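Local coordinates for protein putative phosphatase (Bacteroides thetaiotaomicron, PDB 3KYA) that is a putative phosphatase of unproven activity that binds zinc ions in the crystal and joins an IPT/TIG domain to a propeller-like ring of antiparallel beta sheets, at residues A[182-194]-A[204-216]. Sequence-based numbering, arbitrary orientation.
Sequences TIPTNRIRSIAFN and AEYMIVAIDYDGK. With ZN (zinc ion), chain B; EDO (1,2-ethanediol), chain C.
The ring of Tyr213 lies between Pro184, whose CG sits 4.0 Å from the ring centroid in a CH-pi contact, and the backbone N of Gly215 over the opposite face; water 1 stands at its edge. The Arg187 guanidinium stacks on the Asp212 carboxylate, planes 20° apart, with OD2 over one face, a pairing of charge without a hydrogen bond, while 1,2-ethanediol O1 lies at its edge. Arg189, bent at chi2 and chi3 (-59° and -50°), swings NH1 to 2.9 Å from Asp212 OD2, meeting the anti lone pair. An uncharged methionine in place of Arg189 would probably leave Asp212 and Glu312 without the NH1 they share. Next to Arg189 in the chain, a classic beta bulge sets Arg189 and Ser190 opposite Ala210, and the antiparallel ladder continues to Phe193 and Met207. At its far end Asn194 OD1 accepts from Tyr206 N at 2.8 Å, beside Glu205, whose OE2 binds zinc while OE1 accepts from Asp202 N. The hairpin thus pairs edge strand 188-193 with strand 206-211 in one four-stranded sheet, and Asp212, also hydrogen-bonded to the ethanediol, probably a crystallisation remnant, is probably stabilised as a carboxylate by both arginines; Arg187 also pairs with Asp159.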
ATOM      1  N   THR A 182     -38.102  11.002 -29.084  1.00 22.26           N
ATOM      2  CA  THR A 182     -37.645  10.707 -30.441  1.00 22.02           C
ATOM      3  C   THR A 182     -36.532   9.646 -30.480  1.00 21.48           C
ATOM      4  O   THR A 182     -36.221   9.146 -31.551  1.00 21.46           O
ATOM      5  CB  THR A 182     -37.180  11.979 -31.209  1.00 22.07           C
ATOM      6  OG1 THR A 182     -36.016  12.531 -30.589  1.00 22.60           O
ATOM      7  CG2 THR A 182     -38.290  13.024 -31.251  1.00 22.66           C
ATOM      8  N   ILE A 183     -35.931   9.311 -29.334  1.00 20.80           N
ATOM      9  CA  ILE A 183     -34.884   8.263 -29.299  1.00 20.40           C
ATOM     10  C   ILE A 183     -35.567   6.906 -29.506  1.00 20.13           C
ATOM     11  O   ILE A 183     -36.610   6.626 -28.908  1.00 20.40           O
ATOM     12  CB  ILE A 183     -34.020   8.349 -28.012  1.00 20.61           C
ATOM     13  CG1 ILE A 183     -33.204   9.646 -28.057  1.00 20.52           C
ATOM     14  CG2 ILE A 183     -33.077   7.153 -27.882  1.00 20.10           C
ATOM     15  CD1 ILE A 183     -32.212   9.829 -26.902  1.00 23.47           C
ATOM     16  N   PRO A 184     -35.003   6.059 -30.392  1.00 19.89           N
ATOM     17  CA  PRO A 184     -35.634   4.797 -30.788  1.00 19.51           C
ATOM     18  C   PRO A 184     -35.453   3.600 -29.871  1.00 19.02           C
ATOM     19  O   PRO A 184     -35.803   2.481 -30.256  1.00 18.34           O
ATOM     20  CB  PRO A 184     -34.957   4.490 -32.123  1.00 19.93           C
ATOM     21  CG  PRO A 184     -33.663   5.139 -32.059  1.00 19.70           C
ATOM     22  CD  PRO A 184     -33.783   6.329 -31.168  1.00 19.88           C
ATOM     23  N   THR A 185     -34.933   3.819 -28.669  1.00 18.40           N
ATOM     24  CA  THR A 185     -34.695   2.727 -27.753  1.00 17.86           C
ATOM     25  C   THR A 185     -34.652   3.239 -26.322  1.00 17.41           C
ATOM     26  O   THR A 185     -34.523   4.449 -26.087  1.00 17.71           O
ATOM     27  CB  THR A 185     -33.334   2.051 -28.052  1.00 17.72           C
ATOM     28  OG1 THR A 185     -33.118   0.981 -27.125  1.00 17.21           O
ATOM     29  CG2 THR A 185     -32.201   3.045 -27.926  1.00 18.26           C
ATOM     30  N   ASN A 186     -34.779   2.309 -25.378  1.00 16.94           N
ATOM     31  CA  ASN A 186     -34.669   2.638 -23.956  1.00 16.43           C
ATOM     32  C   ASN A 186     -33.274   2.277 -23.406  1.00 16.45           C
ATOM     33  O   ASN A 186     -33.024   2.379 -22.197  1.00 14.96           O
ATOM     34  CB  ASN A 186     -35.815   2.008 -23.138  1.00 16.55           C
ATOM     35  CG  ASN A 186     -35.822   0.485 -23.155  1.00 17.76           C
ATOM     36  OD1 ASN A 186     -34.859  -0.163 -23.549  1.00 18.30           O
ATOM     37  ND2 ASN A 186     -36.924  -0.089 -22.701  1.00 21.76           N
ATOM     38  N   ARG A 187     -32.370   1.872 -24.302  1.00 16.28           N
ATOM     39  CA  ARG A 187     -31.000   1.519 -23.928  1.00 16.23           C
ATOM     40  C   ARG A 187     -30.111   2.766 -23.979  1.00 15.78           C
ATOM     41  O   ARG A 187     -29.375   2.975 -24.942  1.00 16.51           O
ATOM     42  CB  ARG A 187     -30.447   0.430 -24.852  1.00 16.67           C
ATOM     43  CG  ARG A 187     -31.261  -0.865 -24.873  1.00 16.97           C
ATOM     44  CD  ARG A 187     -30.415  -2.007 -25.398  1.00 16.93           C
ATOM     45  NE  ARG A 187     -29.323  -2.267 -24.462  1.00 16.04           N
ATOM     46  CZ  ARG A 187     -28.238  -2.990 -24.725  1.00 16.67           C
ATOM     47  NH1 ARG A 187     -28.071  -3.552 -25.905  1.00 17.82           N
ATOM     48  NH2 ARG A 187     -27.313  -3.143 -23.797  1.00 17.06           N
ATOM     49  N   ILE A 188     -30.182   3.587 -22.932  1.00 14.71           N
ATOM     50  CA  ILE A 188     -29.402   4.826 -22.831  1.00 14.18           C
ATOM     51  C   ILE A 188     -28.111   4.479 -22.082  1.00 14.24           C
ATOM     52  O   ILE A 188     -28.157   3.895 -21.000  1.00 14.67           O
ATOM     53  CB  ILE A 188     -30.203   5.946 -22.121  1.00 14.11           C
ATOM     54  CG1 ILE A 188     -31.648   6.012 -22.641  1.00 15.37           C
ATOM     55  CG2 ILE A 188     -29.479   7.309 -22.249  1.00 13.48           C
ATOM     56  CD1 ILE A 188     -31.813   6.223 -24.166  1.00 13.25           C
ATOM     57  N   ARG A 189     -26.961   4.823 -22.664  1.00 13.92           N
ATOM     58  CA  ARG A 189     -25.663   4.375 -22.150  1.00 13.84           C
ATOM     59  C   ARG A 189     -24.747   5.400 -21.461  1.00 13.71           C
ATOM     60  O   ARG A 189     -23.956   5.023 -20.594  1.00 14.29           O
ATOM     61  CB  ARG A 189     -24.887   3.738 -23.310  1.00 13.54           C
ATOM     62  CG  ARG A 189     -25.578   2.523 -23.978  1.00 14.12           C
ATOM     63  CD  ARG A 189     -25.860   1.368 -23.006  1.00 14.63           C
ATOM     64  NE  ARG A 189     -24.682   0.984 -22.219  1.00 13.01           N
ATOM     65  CZ  ARG A 189     -23.932  -0.114 -22.377  1.00 14.11           C
ATOM     66  NH1 ARG A 189     -24.198  -1.024 -23.306  1.00 14.61           N
ATOM     67  NH2 ARG A 189     -22.903  -0.323 -21.559  1.00 12.73           N
ATOM     68  N   SER A 190     -24.827   6.675 -21.829  1.00 13.84           N
ATOM     69  CA  SER A 190     -23.941   7.667 -21.216  1.00 13.58           C
ATOM     70  C   SER A 190     -24.383   9.090 -21.440  1.00 13.54           C
ATOM     71  O   SER A 190     -25.111   9.402 -22.390  1.00 12.93           O
ATOM     72  CB  SER A 190     -22.493   7.538 -21.724  1.00 14.00           C
ATOM     73  OG  SER A 190     -22.365   7.885 -23.095  1.00 14.39           O
ATOM     74  N   ILE A 191     -23.914   9.933 -20.528  1.00 12.87           N
ATOM     75  CA  ILE A 191     -24.152  11.362 -20.559  1.00 13.14           C
ATOM     76  C   ILE A 191     -22.813  12.089 -20.477  1.00 13.12           C
ATOM     77  O   ILE A 191     -21.982  11.781 -19.603  1.00 13.35           O
ATOM     78  CB  ILE A 191     -25.045  11.818 -19.379  1.00 13.35           C
ATOM     79  CG1 ILE A 191     -26.477  11.317 -19.551  1.00 14.60           C
ATOM     80  CG2 ILE A 191     -25.041  13.350 -19.272  1.00 12.30           C
ATOM     81  CD1 ILE A 191     -27.382  11.552 -18.308  1.00 16.38           C
ATOM     82  N   ALA A 192     -22.604  13.030 -21.394  1.00 12.36           N
ATOM     83  CA  ALA A 192     -21.430  13.897 -21.397  1.00 12.56           C
ATOM     84  C   ALA A 192     -21.893  15.313 -21.751  1.00 12.87           C
ATOM     85  O   ALA A 192     -23.071  15.525 -22.074  1.00 12.63           O
ATOM     86  CB  ALA A 192     -20.345  13.396 -22.382  1.00 11.96           C
ATOM     87  N   PHE A 193     -20.985  16.277 -21.642  1.00 13.08           N
ATOM     88  CA  PHE A 193     -21.268  17.685 -21.949  1.00 13.49           C
ATOM     89  C   PHE A 193     -20.132  18.280 -22.781  1.00 13.50           C
ATOM     90  O   PHE A 193     -18.964  17.941 -22.563  1.00 13.96           O
ATOM     91  CB  PHE A 193     -21.449  18.505 -20.662  1.00 13.45           C
ATOM     92  CG  PHE A 193     -22.636  18.085 -19.826  1.00 12.62           C
ATOM     93  CD1 PHE A 193     -22.510  17.098 -18.866  1.00 12.13           C
ATOM     94  CD2 PHE A 193     -23.874  18.694 -19.980  1.00 13.71           C
ATOM     95  CE1 PHE A 193     -23.602  16.701 -18.098  1.00 12.21           C
ATOM     96  CE2 PHE A 193     -24.972  18.298 -19.210  1.00 12.43           C
ATOM     97  CZ  PHE A 193     -24.828  17.294 -18.269  1.00 11.81           C
ATOM     98  N   ASN A 194     -20.447  19.180 -23.720  1.00 13.62           N
ATOM     99  CA  ASN A 194     -19.387  19.813 -24.508  1.00 13.43           C
ATOM    100  C   ASN A 194     -18.553  20.796 -23.690  1.00 13.98           C
ATOM    101  O   ASN A 194     -19.040  21.383 -22.712  1.00 14.06           O
ATOM    102  CB  ASN A 194     -19.953  20.574 -25.723  1.00 13.57           C
ATOM    103  CG  ASN A 194     -20.732  21.821 -25.319  1.00 12.60           C
ATOM    104  OD1 ASN A 194     -21.798  21.726 -24.729  1.00 12.39           O
ATOM    105  ND2 ASN A 194     -20.210  22.991 -25.667  1.00 12.09           N
ATOM    106  N   ALA A 204     -20.828  23.486 -21.650  1.00 13.51           N
ATOM    107  CA  ALA A 204     -21.970  22.633 -21.263  1.00 13.28           C
ATOM    108  C   ALA A 204     -23.340  23.116 -21.750  1.00 13.25           C
ATOM    109  O   ALA A 204     -24.357  22.881 -21.100  1.00 12.71           O
ATOM    110  CB  ALA A 204     -21.985  22.408 -19.735  1.00 13.50           C
ATOM    111  N   GLU A 205     -23.364  23.767 -22.911  1.00 13.28           N
ATOM    112  CA  GLU A 205     -24.610  24.203 -23.517  1.00 13.43           C
ATOM    113  C   GLU A 205     -25.332  22.977 -24.082  1.00 13.51           C
ATOM    114  O   GLU A 205     -26.548  23.007 -24.292  1.00 13.79           O
ATOM    115  CB  GLU A 205     -24.346  25.242 -24.619  1.00 13.59           C
ATOM    116  CG  GLU A 205     -25.626  25.826 -25.207  1.00 14.24           C
ATOM    117  CD  GLU A 205     -25.416  26.998 -26.183  1.00 16.22           C
ATOM    118  OE1 GLU A 205     -24.257  27.328 -26.548  1.00 15.04           O
ATOM    119  OE2 GLU A 205     -26.453  27.584 -26.594  1.00 17.04           O
ATOM    120  N   TYR A 206     -24.580  21.900 -24.332  1.00 13.66           N
ATOM    121  CA  TYR A 206     -25.142  20.673 -24.876  1.00 13.51           C
ATOM    122  C   TYR A 206     -24.828  19.419 -24.061  1.00 13.82           C
ATOM    123  O   TYR A 206     -23.670  19.168 -23.693  1.00 13.60           O
ATOM    124  CB  TYR A 206     -24.630  20.454 -26.303  1.00 13.74           C
ATOM    125  CG  TYR A 206     -24.993  21.592 -27.242  1.00 14.00           C
ATOM    126  CD1 TYR A 206     -24.203  22.734 -27.316  1.00 15.10           C
ATOM    127  CD2 TYR A 206     -26.143  21.536 -28.023  1.00 15.41           C
ATOM    128  CE1 TYR A 206     -24.541  23.790 -28.157  1.00 16.06           C
ATOM    129  CE2 TYR A 206     -26.493  22.590 -28.862  1.00 15.60           C
ATOM    130  CZ  TYR A 206     -25.684  23.709 -28.927  1.00 16.73           C
ATOM    131  OH  TYR A 206     -26.025  24.757 -29.759  1.00 18.10           O
HETATM  132  N   MSE A 207     -25.877  18.644 -23.806  1.00 13.72           N
HETATM  133  CA  MSE A 207     -25.775  17.323 -23.197  1.00 14.02           C
HETATM  134  C   MSE A 207     -25.636  16.364 -24.365  1.00 14.45           C
HETATM  135  O   MSE A 207     -26.415  16.447 -25.320  1.00 13.76           O
HETATM  136  CB  MSE A 207     -27.029  16.997 -22.388  1.00 14.40           C
HETATM  137  CG  MSE A 207     -26.980  15.629 -21.689  1.00 14.59           C
HETATM  138 SE   MSE A 207     -28.645  15.127 -20.803  0.75 14.52          SE
HETATM  139  CE  MSE A 207     -28.629  16.300 -19.228  1.00 15.23           C
ATOM    140  N   ILE A 208     -24.641  15.477 -24.299  1.00 13.90           N
ATOM    141  CA  ILE A 208     -24.346  14.516 -25.357  1.00 14.65           C
ATOM    142  C   ILE A 208     -24.690  13.136 -24.809  1.00 14.52           C
ATOM    143  O   ILE A 208     -24.112  12.703 -23.810  1.00 14.91           O
ATOM    144  CB  ILE A 208     -22.863  14.624 -25.787  1.00 14.55           C
ATOM    145  CG1 ILE A 208     -22.573  16.036 -26.336  1.00 15.72           C
ATOM    146  CG2 ILE A 208     -22.522  13.549 -26.831  1.00 15.14           C
ATOM    147  CD1 ILE A 208     -21.103  16.432 -26.373  1.00 17.32           C
ATOM    148  N   VAL A 209     -25.639  12.466 -25.452  1.00 14.95           N
ATOM    149  CA  VAL A 209     -26.187  11.208 -24.983  1.00 14.74           C
ATOM    150  C   VAL A 209     -25.969  10.049 -25.947  1.00 15.27           C
ATOM    151  O   VAL A 209     -26.410  10.105 -27.104  1.00 14.78           O
ATOM    152  CB  VAL A 209     -27.709  11.350 -24.756  1.00 15.20           C
ATOM    153  CG1 VAL A 209     -28.317  10.027 -24.299  1.00 14.19           C
ATOM    154  CG2 VAL A 209     -27.997  12.467 -23.756  1.00 14.91           C
ATOM    155  N   ALA A 210     -25.311   8.994 -25.452  1.00 15.22           N
ATOM    156  CA  ALA A 210     -25.049   7.779 -26.230  1.00 15.24           C
ATOM    157  C   ALA A 210     -26.125   6.716 -25.973  1.00 15.51           C
ATOM    158  O   ALA A 210     -26.552   6.516 -24.828  1.00 15.41           O
ATOM    159  CB  ALA A 210     -23.620   7.210 -25.904  1.00 14.72           C
ATOM    160  N   ILE A 211     -26.564   6.035 -27.037  1.00 15.32           N
ATOM    161  CA  ILE A 211     -27.578   4.992 -26.930  1.00 15.83           C
ATOM    162  C   ILE A 211     -27.081   3.720 -27.644  1.00 15.75           C
ATOM    163  O   ILE A 211     -26.237   3.809 -28.522  1.00 15.73           O
ATOM    164  CB  ILE A 211     -28.949   5.433 -27.501  1.00 16.19           C
ATOM    165  CG1 ILE A 211     -28.891   5.596 -29.033  1.00 17.41           C
ATOM    166  CG2 ILE A 211     -29.417   6.720 -26.811  1.00 16.72           C
ATOM    167  CD1 ILE A 211     -30.241   5.792 -29.665  1.00 22.31           C
ATOM    168  N   ASP A 212     -27.637   2.571 -27.265  1.00 15.82           N
ATOM    169  CA  ASP A 212     -27.203   1.232 -27.751  1.00 15.95           C
ATOM    170  C   ASP A 212     -28.308   0.649 -28.626  1.00 16.03           C
ATOM    171  O   ASP A 212     -29.294   0.102 -28.122  1.00 16.73           O
ATOM    172  CB  ASP A 212     -26.916   0.334 -26.541  1.00 15.92           C
ATOM    173  CG  ASP A 212     -26.014  -0.858 -26.865  1.00 16.99           C
ATOM    174  OD1 ASP A 212     -26.007  -1.326 -28.023  1.00 14.67           O
ATOM    175  OD2 ASP A 212     -25.306  -1.319 -25.929  1.00 17.94           O
ATOM    176  N   TYR A 213     -28.141   0.751 -29.940  1.00 16.12           N
ATOM    177  CA  TYR A 213     -29.207   0.395 -30.868  1.00 16.12           C
ATOM    178  C   TYR A 213     -28.667  -0.173 -32.177  1.00 16.19           C
ATOM    179  O   TYR A 213     -27.578   0.193 -32.614  1.00 15.33           O
ATOM    180  CB  TYR A 213     -30.031   1.675 -31.117  1.00 16.68           C
ATOM    181  CG  TYR A 213     -31.200   1.567 -32.076  1.00 16.60           C
ATOM    182  CD1 TYR A 213     -32.329   0.827 -31.753  1.00 16.86           C
ATOM    183  CD2 TYR A 213     -31.204   2.277 -33.278  1.00 17.32           C
ATOM    184  CE1 TYR A 213     -33.412   0.746 -32.622  1.00 16.51           C
ATOM    185  CE2 TYR A 213     -32.275   2.198 -34.156  1.00 16.66           C
ATOM    186  CZ  TYR A 213     -33.377   1.434 -33.823  1.00 16.85           C
ATOM    187  OH  TYR A 213     -34.441   1.360 -34.697  1.00 18.83           O
ATOM    188  N   ASP A 214     -29.427  -1.091 -32.774  1.00 16.81           N
ATOM    189  CA  ASP A 214     -29.066  -1.714 -34.063  1.00 17.69           C
ATOM    190  C   ASP A 214     -30.302  -2.042 -34.928  1.00 17.85           C
ATOM    191  O   ASP A 214     -30.244  -2.921 -35.792  1.00 17.47           O
ATOM    192  CB  ASP A 214     -28.228  -2.981 -33.832  1.00 18.24           C
ATOM    193  CG  ASP A 214     -29.009  -4.089 -33.154  1.00 20.17           C
ATOM    194  OD1 ASP A 214     -30.236  -3.935 -32.963  1.00 22.21           O
ATOM    195  OD2 ASP A 214     -28.397  -5.123 -32.822  1.00 23.23           O
ATOM    196  N   GLY A 215     -31.406  -1.329 -34.696  1.00 17.89           N
ATOM    197  CA  GLY A 215     -32.662  -1.564 -35.420  1.00 18.51           C
ATOM    198  C   GLY A 215     -32.660  -1.162 -36.887  1.00 19.00           C
ATOM    199  O   GLY A 215     -33.590  -1.507 -37.631  1.00 19.14           O
ATOM    200  N   LYS A 216     -31.642  -0.403 -37.286  1.00 19.25           N
ATOM    201  CA  LYS A 216     -31.445  -0.010 -38.670  1.00 20.02           C
ATOM    202  C   LYS A 216     -30.082  -0.496 -39.171  1.00 20.25           C
ATOM    203  O   LYS A 216     -29.426   0.200 -39.942  1.00 20.94           O
ATOM    204  CB  LYS A 216     -31.510   1.505 -38.812  1.00 19.80           C
ATOM    205  CG  LYS A 216     -32.901   2.110 -38.813  1.00 20.76           C
ATOM    206  CD  LYS A 216     -32.846   3.614 -39.106  1.00 20.25           C
ATOM    207  CE  LYS A 216     -32.030   3.914 -40.350  1.00 20.18           C
ATOM    208  NZ  LYS A 216     -32.274   5.279 -40.854  1.00 19.80           N
TER
HETATM  209 ZN    ZN B 524     -25.704  29.761 -26.908  0.50 48.17          ZN
HETATM  210  C1  EDO C   1     -24.007  -4.582 -26.364  1.00 34.88           C
HETATM  211  O1  EDO C   1     -24.880  -3.798 -25.532  1.00 35.84           O
HETATM  212  C2  EDO C   1     -24.287  -4.298 -27.836  1.00 32.13           C
HETATM  213  O2  EDO C   1     -23.722  -3.045 -28.233  1.00 33.10           O
HETATM  214  O   HOH W   1     -31.638  -0.980 -28.614  1.00 26.99           O
HETATM  215  O   HOH W   2     -22.365  10.506 -23.773  1.00 16.07           O